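Local coordinates for trafficking protein particle complex subunit 3 (PDB 6AQ3) that probably serves as a subunit of the TRAPP vesicle-tethering complex and carries a covalently bound palmitic acid in its interior, at residues Ile146-Ile151 / Ser177-Arg182; Arg140-Asn145 / Cys164-Cys169; Arg83-Thr88 / Val158-Glu163. One frame throughout, in Å; residues are numbered along the deposited sequence.

Followed from the N terminus, the chain meets contact 3 first: residues 83-88, at the approach to helix 85-101, wait for a partner some seventy residues later. Next come 140-145 of contact 2 and 146-151 of contact 1, a loop running into helix 146-157. Residues 158-163, running into strand 160-168, then close contact 3, 164-169 close contact 2, and strand 177-186 closes contact 1 with 177-182. Every pair of loops crosses, since the segments alternate. Contacts 1 and 2 touch through backbone bonds between the two neighbouring strands. The Arg182-Glu163 salt bridge links contacts 1 and 3. Together they tie two helices and a loop to adjacent strands of one antiparallel sheet.

Contact 1. Residues Ile146-Ile151 / Ser177-Arg182; sequences IICGVI and SEIRVR. With PLM (palmitic acid), chain N.
Helix-on-sheet packing in the TRAPP fold sets Ile147, Cys148 and Ile151 of helix 146-157 against Ile179 and Val181 of strand 177-186. The axes of the two segments pass 10.0 Å apart and run in nearly the same direction, 28° from parallel. Ile179 takes the largest share of the contact, using both of its branches. Its CD1 meets CG2 of Ile147 at 3.8 Å, the two side chains crossing at about a right angle, while its CG2 lies 4.0 Å from SG of Cys148. One helical turn beyond Ile147, CG2 of Ile151 approaches CG2 of Val181 at 4.4 Å. Ile147 faces two ways: CG2, opposite the backbone N, packs on Ile179 and also borders the lipid, and CG1, beside that N (chi1 -62°), comes within 4.0 Å of palmitic acid CE. Val150 and Ile146 line the acyl chain too, with CG1 of Val150 3.7 Å from carbon C9 and CG2 of Ile146 3.8 Å from the terminal carbon CG. Phe97 and Leu101 of helix 85-101 add to the surroundings of Ile147. No hydrogen bond joins the segments, and all five touching residues are buried. Cohesion here is therefore hydrophobic, and the same short helix segment serves both the protein core and the lipid tail.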
loop_
_atom_site.group_PDB
_atom_site.type_symbol
_atom_site.label_atom_id
_atom_site.label_comp_id
_atom_site.label_asym_id
_atom_site.label_seq_id
_atom_site.Cartn_x
_atom_site.Cartn_y
_atom_site.Cartn_z
ATOM N N ILE C 146 -0.414 1.939 11.697
ATOM C CA ILE C 146 -1.512 1.261 11.018
ATOM C C ILE C 146 -1.641 -0.192 11.483
ATOM O O ILE C 146 -2.736 -0.764 11.442
ATOM C CB ILE C 146 -1.318 1.360 9.497
ATOM C CG1 ILE C 146 -2.615 1.023 8.772
ATOM C CG2 ILE C 146 -0.223 0.401 9.041
ATOM C CD1 ILE C 146 -2.642 1.532 7.347
ATOM N N ILE C 147 -0.535 -0.815 11.912
ATOM C CA ILE C 147 -0.586 -2.199 12.387
ATOM C C ILE C 147 -1.458 -2.320 13.633
ATOM O O ILE C 147 -2.216 -3.286 13.786
ATOM C CB ILE C 147 0.839 -2.744 12.640
ATOM C CG1 ILE C 147 1.657 -2.745 11.339
ATOM C CG2 ILE C 147 0.794 -4.186 13.203
ATOM C CD1 ILE C 147 3.073 -3.255 11.510
ATOM N N CYS C 148 -1.357 -1.359 14.550
ATOM C CA CYS C 148 -2.153 -1.444 15.768
ATOM C C CYS C 148 -3.645 -1.412 15.461
ATOM O O CYS C 148 -4.430 -2.164 16.062
ATOM C CB CYS C 148 -1.778 -0.310 16.718
ATOM S SG CYS C 148 -0.085 -0.429 17.304
ATOM N N GLY C 149 -4.050 -0.563 14.515
ATOM C CA GLY C 149 -5.458 -0.478 14.160
ATOM C C GLY C 149 -5.969 -1.753 13.529
ATOM O O GLY C 149 -7.091 -2.194 13.813
ATOM N N VAL C 150 -5.152 -2.371 12.669
ATOM C CA VAL C 150 -5.545 -3.638 12.057
ATOM C C VAL C 150 -5.837 -4.681 13.128
ATOM O O VAL C 150 -6.819 -5.428 13.039
ATOM C CB VAL C 150 -4.459 -4.101 11.067
ATOM C CG1 VAL C 150 -4.810 -5.465 10.458
ATOM C CG2 VAL C 150 -4.350 -3.075 9.948
ATOM N N ILE C 151 -4.993 -4.726 14.164
ATOM C CA ILE C 151 -5.157 -5.670 15.266
ATOM C C ILE C 151 -6.446 -5.386 16.020
ATOM O O ILE C 151 -7.237 -6.301 16.294
ATOM C CB ILE C 151 -3.923 -5.614 16.186
ATOM C CG1 ILE C 151 -2.717 -6.248 15.464
ATOM C CG2 ILE C 151 -4.218 -6.217 17.581
ATOM C CD1 ILE C 151 -1.407 -6.130 16.204
ATOM N N SER C 177 11.132 -3.651 17.614
ATOM C CA SER C 177 9.743 -3.216 17.641
ATOM C C SER C 177 9.003 -4.001 18.701
ATOM O O SER C 177 9.232 -5.201 18.874
ATOM C CB SER C 177 9.048 -3.403 16.289
ATOM O OG SER C 177 9.596 -2.529 15.328
ATOM N N GLU C 178 8.125 -3.310 19.419
ATOM C CA GLU C 178 7.273 -3.938 20.409
ATOM C C GLU C 178 5.898 -3.311 20.316
ATOM O O GLU C 178 5.770 -2.085 20.378
ATOM C CB GLU C 178 7.834 -3.771 21.823
ATOM C CG GLU C 178 6.843 -4.254 22.912
ATOM C CD GLU C 178 7.396 -4.162 24.327
ATOM O OE1 GLU C 178 8.560 -3.729 24.498
ATOM O OE2 GLU C 178 6.656 -4.521 25.273
ATOM N N ILE C 179 4.879 -4.153 20.182
ATOM C CA ILE C 179 3.485 -3.728 20.152
ATOM C C ILE C 179 2.758 -4.391 21.323
ATOM O O ILE C 179 2.864 -5.606 21.513
ATOM C CB ILE C 179 2.831 -4.097 18.810
ATOM C CG1 ILE C 179 3.454 -3.269 17.688
ATOM C CG2 ILE C 179 1.331 -3.866 18.886
ATOM C CD1 ILE C 179 3.001 -3.656 16.288
ATOM N N ARG C 180 2.041 -3.593 22.108
ATOM C CA ARG C 180 1.329 -4.052 23.289
ATOM C C ARG C 180 -0.131 -4.288 22.931
ATOM O O ARG C 180 -0.750 -3.449 22.270
ATOM C CB ARG C 180 1.406 -3.017 24.409
ATOM C CG ARG C 180 0.939 -3.511 25.783
ATOM C CD ARG C 180 1.897 -4.576 26.262
ATOM N NE ARG C 180 1.711 -4.921 27.661
ATOM C CZ ARG C 180 2.349 -5.913 28.270
ATOM N NH1 ARG C 180 3.223 -6.652 27.602
ATOM N NH2 ARG C 180 2.116 -6.163 29.554
ATOM N N VAL C 181 -0.679 -5.418 23.372
ATOM C CA VAL C 181 -2.078 -5.763 23.130
ATOM C C VAL C 181 -2.716 -6.053 24.479
ATOM O O VAL C 181 -2.275 -6.970 25.182
ATOM C CB VAL C 181 -2.227 -6.979 22.197
ATOM C CG1 VAL C 181 -3.680 -7.190 21.855
ATOM C CG2 VAL C 181 -1.381 -6.796 20.906
ATOM N N ARG C 182 -3.767 -5.298 24.828
ATOM C CA ARG C 182 -4.452 -5.412 26.116
ATOM C C ARG C 182 -5.950 -5.620 25.919
ATOM O O ARG C 182 -6.589 -4.894 25.152
ATOM C CB ARG C 182 -4.189 -4.171 26.973
ATOM C CG ARG C 182 -2.704 -4.028 27.289
ATOM C CD ARG C 182 -2.334 -2.823 28.133
ATOM N NE ARG C 182 -2.445 -1.578 27.374
ATOM C CZ ARG C 182 -3.426 -0.691 27.508
ATOM N NH1 ARG C 182 -4.403 -0.897 28.396
ATOM N NH2 ARG C 182 -3.413 0.413 26.758
HETATM C C1 PLM N . -8.718 -15.125 16.574
HETATM O O2 PLM N . -8.575 -14.568 17.700
HETATM C C2 PLM N . -7.719 -14.820 15.330
HETATM C C3 PLM N . -6.786 -13.593 15.423
HETATM C C4 PLM N . -7.089 -12.484 14.397
HETATM C C5 PLM N . -5.941 -12.167 13.402
HETATM C C6 PLM N . -5.926 -10.697 12.914
HETATM C C7 PLM N . -4.856 -10.367 11.844
HETATM C C8 PLM N . -3.966 -9.144 12.188
HETATM C C9 PLM N . -3.080 -8.674 11.009
HETATM C CA PLM N . -1.783 -7.914 11.425
HETATM C CB PLM N . -0.940 -7.395 10.234
HETATM C CC PLM N . -1.164 -5.896 9.908
HETATM C CD PLM N . -0.841 -5.523 8.444
HETATM C CE PLM N . -0.492 -4.030 8.211
HETATM C CF PLM N . -0.662 -3.592 6.737
HETATM C CG PLM N . 0.073 -2.289 6.371
#

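Contact 2. Residues Arg140-Asn145 / Cys164-Cys169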
loop_
_atom_site.group_PDB
_atom_site.type_symbol
_atom_site.label_atom_id
_atom_site.label_comp_id
_atom_site.label_asym_id
_atom_site.label_seq_id
_atom_site.Cartn_x
_atom_site.Cartn_y
_atom_site.Cartn_z
ATOM N N ARG C 140 8.201 11.238 18.551
ATOM C CA ARG C 140 7.770 9.839 18.639
ATOM C C ARG C 140 6.619 9.530 17.674
ATOM O O ARG C 140 5.582 8.976 18.050
ATOM C CB ARG C 140 7.409 9.458 20.083
ATOM C CG ARG C 140 8.674 9.273 20.922
ATOM C CD ARG C 140 8.468 8.657 22.286
ATOM N NE ARG C 140 8.273 7.215 22.140
ATOM C CZ ARG C 140 9.264 6.329 22.070
ATOM N NH1 ARG C 140 10.532 6.734 22.118
ATOM N NH2 ARG C 140 8.996 5.041 21.931
ATOM N N LEU C 141 6.835 9.834 16.398
ATOM C CA LEU C 141 5.992 9.235 15.372
ATOM C C LEU C 141 6.108 7.721 15.441
ATOM O O LEU C 141 7.208 7.170 15.575
ATOM C CB LEU C 141 6.439 9.708 13.987
ATOM C CG LEU C 141 5.894 8.968 12.771
ATOM C CD1 LEU C 141 4.453 9.379 12.537
ATOM C CD2 LEU C 141 6.783 9.251 11.543
ATOM N N TYR C 142 4.975 7.039 15.356
ATOM C CA TYR C 142 4.991 5.587 15.205
ATOM C C TYR C 142 4.653 5.290 13.748
ATOM O O TYR C 142 3.489 5.073 13.376
ATOM C CB TYR C 142 4.045 4.913 16.190
ATOM C CG TYR C 142 4.615 4.861 17.586
ATOM C CD1 TYR C 142 5.832 4.217 17.835
ATOM C CD2 TYR C 142 3.924 5.423 18.671
ATOM C CE1 TYR C 142 6.365 4.149 19.129
ATOM C CE2 TYR C 142 4.449 5.364 19.978
ATOM C CZ TYR C 142 5.671 4.724 20.190
ATOM O OH TYR C 142 6.210 4.651 21.450
ATOM N N TYR C 143 5.713 5.244 12.939
ATOM C CA TYR C 143 5.605 5.140 11.489
ATOM C C TYR C 143 4.643 4.040 11.046
ATOM O O TYR C 143 3.885 4.225 10.089
ATOM C CB TYR C 143 6.994 4.890 10.908
ATOM C CG TYR C 143 7.038 4.938 9.400
ATOM C CD1 TYR C 143 7.192 6.144 8.721
ATOM C CD2 TYR C 143 6.894 3.779 8.659
ATOM C CE1 TYR C 143 7.233 6.186 7.319
ATOM C CE2 TYR C 143 6.923 3.808 7.299
ATOM C CZ TYR C 143 7.089 5.008 6.629
ATOM O OH TYR C 143 7.098 4.993 5.264
ATOM N N SER C 144 4.657 2.890 11.729
ATOM C CA SER C 144 3.849 1.727 11.369
ATOM C C SER C 144 2.577 1.581 12.200
ATOM O O SER C 144 2.059 0.465 12.317
ATOM C CB SER C 144 4.664 0.451 11.515
ATOM O OG SER C 144 5.743 0.453 10.627
ATOM N N ASN C 145 2.025 2.686 12.716
ATOM C CA ASN C 145 0.910 2.585 13.653
ATOM C C ASN C 145 -0.320 1.941 13.032
ATOM O O ASN C 145 -1.166 1.404 13.768
ATOM C CB ASN C 145 0.537 3.959 14.195
ATOM C CG ASN C 145 0.167 3.910 15.672
ATOM O OD1 ASN C 145 0.656 3.050 16.402
ATOM N ND2 ASN C 145 -0.666 4.852 16.124
ATOM N N CYS C 164 -4.388 -1.449 21.650
ATOM C CA CYS C 164 -3.165 -1.930 21.014
ATOM C C CYS C 164 -2.314 -0.732 20.608
ATOM O O CYS C 164 -2.745 0.077 19.775
ATOM C CB CYS C 164 -3.502 -2.797 19.800
ATOM S SG CYS C 164 -2.056 -3.432 18.967
ATOM N N GLU C 165 -1.119 -0.612 21.198
ATOM C CA GLU C 165 -0.261 0.542 20.961
ATOM C C GLU C 165 1.197 0.129 20.812
ATOM O O GLU C 165 1.640 -0.893 21.348
ATOM C CB GLU C 165 -0.366 1.586 22.081
ATOM C CG GLU C 165 -0.002 1.051 23.469
ATOM C CD GLU C 165 -1.196 0.444 24.212
ATOM O OE1 GLU C 165 -2.348 0.668 23.772
ATOM O OE2 GLU C 165 -0.989 -0.247 25.245
ATOM N N TYR C 166 1.931 0.944 20.056
ATOM C CA TYR C 166 3.368 0.774 19.914
ATOM C C TYR C 166 4.070 1.220 21.194
ATOM O O TYR C 166 3.693 2.215 21.819
ATOM C CB TYR C 166 3.888 1.593 18.723
ATOM C CG TYR C 166 4.318 0.763 17.531
ATOM C CD1 TYR C 166 5.572 0.138 17.503
ATOM C CD2 TYR C 166 3.472 0.609 16.424
ATOM C CE1 TYR C 166 5.974 -0.638 16.413
ATOM C CE2 TYR C 166 3.853 -0.165 15.319
ATOM C CZ TYR C 166 5.100 -0.778 15.323
ATOM O OH TYR C 166 5.463 -1.523 14.235
ATOM N N LYS C 167 5.085 0.472 21.591
ATOM C CA LYS C 167 5.921 0.859 22.713
ATOM C C LYS C 167 7.375 1.089 22.332
ATOM O O LYS C 167 8.025 1.951 22.925
ATOM C CB LYS C 167 5.840 -0.203 23.825
ATOM C CG LYS C 167 4.412 -0.499 24.282
ATOM C CD LYS C 167 4.055 0.213 25.585
ATOM C CE LYS C 167 3.164 1.435 25.349
ATOM N NZ LYS C 167 2.731 2.074 26.630
ATOM N N LYS C 168 7.906 0.342 21.368
ATOM C CA LYS C 168 9.287 0.488 20.939
ATOM C C LYS C 168 9.345 0.326 19.428
ATOM O O LYS C 168 8.632 -0.512 18.872
ATOM C CB LYS C 168 10.190 -0.534 21.647
ATOM C CG LYS C 168 10.395 -0.222 23.121
ATOM C CD LYS C 168 11.011 -1.364 23.911
ATOM C CE LYS C 168 12.453 -1.615 23.501
ATOM N NZ LYS C 168 13.149 -2.547 24.438
ATOM N N CYS C 169 10.176 1.147 18.762
ATOM C CA CYS C 169 10.378 1.096 17.304
ATOM C C CYS C 169 11.820 1.478 16.973
ATOM O O CYS C 169 12.309 2.502 17.478
ATOM C CB CYS C 169 9.406 2.027 16.562
ATOM S SG CYS C 169 9.358 1.862 14.724
HETATM O O HOH W 1 0.498 3.226 19.237
#
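Tyr142 and Tyr166 bring their rings close to parallel, yet it is the CB of Tyr166, not its ring, that sits on the face of Tyr142. The setting is a loop ahead of helix 146-157 laid against strand 160-168, near the classic beta bulge in which Lys167 and Lys168 both face Glu178. The CH-pi contact places Tyr166 CB 3.4 Å from the centroid of the Tyr142 ring, almost on the ring normal. The two planes differ by 17°, but the centroids are 5.4 Å apart and the rings barely overlap. The loop opens with a Schellman motif at Arg140 and continues through a type I turn from Tyr142 to Asn145. Tyr142 CG stands beside its own backbone N (chi1 -77°), which directs the ring toward Tyr166. NH2 of Arg140 donates to OH of Tyr142 at 2.9 Å with an N-H...O angle of 161°, the oxygen lying in the guanidinium plane; NE adds a weak bond. At the Tyr166 end of the pair, Ser144 CB comes 3.5 Å from OH of Tyr166, and Asn145 OD1 meets the edge of the Tyr166 ring, 3.7 Å from CD2. The amide of Asn145 has a second hold, its ND2 bonding to Asn53 O in helix 49-75. A water completes the join: it donates to Asn145 OD1 and accepts from the backbone N of Tyr166, each at 2.8 Å.

Contact 3. Residues Arg83-Thr88 / Val158-Glu163. With EDO (1,2-ethanediol), chain O.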
loop_
_atom_site.group_PDB
_atom_site.type_symbol
_atom_site.label_atom_id
_atom_site.label_comp_id
_atom_site.label_asym_id
_atom_site.label_seq_id
_atom_site.Cartn_x
_atom_site.Cartn_y
_atom_site.Cartn_z
ATOM N N ARG C 83 -11.496 -18.137 20.789
ATOM C CA ARG C 83 -12.367 -18.061 21.953
ATOM C C ARG C 83 -11.728 -17.250 23.069
ATOM O O ARG C 83 -12.416 -16.488 23.760
ATOM C CB ARG C 83 -12.678 -19.470 22.473
ATOM C CG ARG C 83 -13.777 -19.507 23.517
ATOM C CD ARG C 83 -13.904 -20.868 24.180
ATOM N NE ARG C 83 -12.934 -21.025 25.264
ATOM C CZ ARG C 83 -11.765 -21.648 25.144
ATOM N NH1 ARG C 83 -10.962 -21.740 26.194
ATOM N NH2 ARG C 83 -11.390 -22.159 23.975
ATOM N N GLU C 84 -10.419 -17.386 23.258
ATOM C CA GLU C 84 -9.743 -16.701 24.343
ATOM C C GLU C 84 -8.730 -15.701 23.797
ATOM O O GLU C 84 -8.049 -15.961 22.801
ATOM C CB GLU C 84 -9.051 -17.700 25.278
ATOM C CG GLU C 84 -10.020 -18.449 26.187
ATOM C CD GLU C 84 -10.362 -17.646 27.433
ATOM O OE1 GLU C 84 -9.425 -17.216 28.139
ATOM O OE2 GLU C 84 -11.566 -17.413 27.690
ATOM N N PHE C 85 -8.602 -14.589 24.528
ATOM C CA PHE C 85 -7.675 -13.518 24.177
ATOM C C PHE C 85 -6.243 -14.029 24.123
ATOM O O PHE C 85 -5.454 -13.593 23.279
ATOM C CB PHE C 85 -7.796 -12.377 25.188
ATOM C CG PHE C 85 -6.764 -11.271 25.004
ATOM C CD1 PHE C 85 -6.888 -10.326 23.991
ATOM C CD2 PHE C 85 -5.669 -11.191 25.855
ATOM C CE1 PHE C 85 -5.946 -9.317 23.837
ATOM C CE2 PHE C 85 -4.730 -10.193 25.710
ATOM C CZ PHE C 85 -4.866 -9.252 24.696
ATOM N N LYS C 86 -5.875 -14.900 25.064
ATOM C CA LYS C 86 -4.535 -15.479 25.068
ATOM C C LYS C 86 -4.216 -16.175 23.748
ATOM O O LYS C 86 -3.056 -16.203 23.337
ATOM C CB LYS C 86 -4.396 -16.464 26.235
ATOM N N ASP C 87 -5.231 -16.721 23.063
ATOM C CA ASP C 87 -5.004 -17.417 21.798
ATOM C C ASP C 87 -4.624 -16.466 20.668
ATOM O O ASP C 87 -4.003 -16.899 19.691
ATOM C CB ASP C 87 -6.261 -18.171 21.361
ATOM C CG ASP C 87 -6.709 -19.205 22.365
ATOM O OD1 ASP C 87 -5.829 -19.860 22.966
ATOM O OD2 ASP C 87 -7.944 -19.358 22.542
ATOM N N THR C 88 -4.988 -15.187 20.770
ATOM C CA THR C 88 -4.722 -14.276 19.672
ATOM C C THR C 88 -3.237 -14.033 19.488
ATOM O O THR C 88 -2.816 -13.703 18.376
ATOM C CB THR C 88 -5.438 -12.943 19.895
ATOM O OG1 THR C 88 -4.827 -12.265 20.999
ATOM C CG2 THR C 88 -6.925 -13.182 20.198
ATOM N N VAL C 158 -13.989 -10.687 16.255
ATOM C CA VAL C 158 -14.133 -11.903 17.054
ATOM C C VAL C 158 -14.455 -11.503 18.491
ATOM O O VAL C 158 -14.014 -12.152 19.449
ATOM C CB VAL C 158 -12.893 -12.810 16.959
ATOM C CG1 VAL C 158 -12.846 -13.487 15.593
ATOM C CG2 VAL C 158 -11.628 -12.011 17.159
ATOM N N LEU C 159 -15.165 -10.376 18.633
ATOM C CA LEU C 159 -15.872 -9.997 19.862
ATOM C C LEU C 159 -14.926 -9.727 21.025
ATOM O O LEU C 159 -15.221 -10.048 22.177
ATOM C CB LEU C 159 -16.926 -11.040 20.251
ATOM C CG LEU C 159 -17.959 -11.349 19.170
ATOM C CD1 LEU C 159 -19.117 -12.114 19.770
ATOM C CD2 LEU C 159 -18.449 -10.088 18.471
ATOM N N MET C 160 -13.787 -9.123 20.727
ATOM C CA MET C 160 -12.854 -8.678 21.748
ATOM C C MET C 160 -12.588 -7.199 21.542
ATOM O O MET C 160 -12.199 -6.785 20.446
ATOM C CB MET C 160 -11.546 -9.458 21.697
ATOM C CG MET C 160 -11.710 -10.929 21.846
ATOM S SD MET C 160 -10.078 -11.653 21.796
ATOM C CE MET C 160 -10.467 -13.372 21.452
ATOM N N ARG C 161 -12.856 -6.402 22.564
ATOM C CA ARG C 161 -12.463 -5.005 22.552
ATOM C C ARG C 161 -11.077 -4.912 23.166
ATOM O O ARG C 161 -10.892 -5.239 24.345
ATOM C CB ARG C 161 -13.449 -4.123 23.316
ATOM C CG ARG C 161 -13.140 -2.611 23.202
ATOM C CD ARG C 161 -14.366 -1.774 23.504
ATOM N NE ARG C 161 -14.754 -1.924 24.911
ATOM C CZ ARG C 161 -14.182 -1.305 25.941
ATOM N NH1 ARG C 161 -13.165 -0.475 25.743
ATOM N NH2 ARG C 161 -14.622 -1.531 27.179
ATOM N N VAL C 162 -10.099 -4.493 22.367
ATOM C CA VAL C 162 -8.723 -4.436 22.835
ATOM C C VAL C 162 -8.183 -3.029 22.627
ATOM O O VAL C 162 -8.697 -2.249 21.824
ATOM C CB VAL C 162 -7.813 -5.466 22.121
ATOM C CG1 VAL C 162 -8.375 -6.884 22.252
ATOM C CG2 VAL C 162 -7.603 -5.069 20.640
ATOM N N GLU C 163 -7.136 -2.714 23.383
ATOM C CA GLU C 163 -6.298 -1.550 23.145
ATOM C C GLU C 163 -4.929 -2.057 22.695
ATOM O O GLU C 163 -4.387 -3.014 23.265
ATOM C CB GLU C 163 -6.190 -0.688 24.404
ATOM C CG GLU C 163 -7.417 0.195 24.638
ATOM C CD GLU C 163 -7.390 0.920 25.979
ATOM O OE1 GLU C 163 -8.461 1.329 26.459
ATOM O OE2 GLU C 163 -6.311 1.034 26.584
HETATM C C1 EDO O . -7.036 -14.933 28.588
HETATM O O1 EDO O . -7.338 -15.292 27.232
HETATM C C2 EDO O . -7.769 -13.659 28.997
HETATM O O2 EDO O . -9.181 -13.842 28.850
#
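Phe85 and Met160 bring their CA atoms to 7.5 Å where residues 83-88, leading into helix 85-101, meet strand 160-168, just after Leu159, with its positive phi, ends helix 146-157 in a Schellman motif. Met160 carries most of the contact. Its chain, extended beyond CG, delivers the methyl CE to the backbone, 3.7 Å from C of Glu84, and tip to tip onto Thr88, 3.8 Å from CG2. Its sulfur makes a Met-aromatic contact, SD lying at the edge of the Phe85 ring 5.4 Å from the centroid. Val162 CG1 adds a 3.8 Å approach to CE1 of the same ring. Thr88 OG1, set between its N and carbonyl carbon (chi1 69°), donates to Phe85 O at 2.7 Å, in the carbonyl plane; that oxygen also accepts from Thr88 N. A 1,2-ethanediol, probably from crystallisation, takes a bond from Lys86 N to its O1 at 2.6 Å and gives one to Glu84 OE1. Around this apolar patch, Tyr117 of strand 116-121 meets the Phe85 ring and bonds to Thr88 OG1, Leu155 of helix 146-157 touches Thr88 and Val162, and palmitic acid touches Thr88 and Val158.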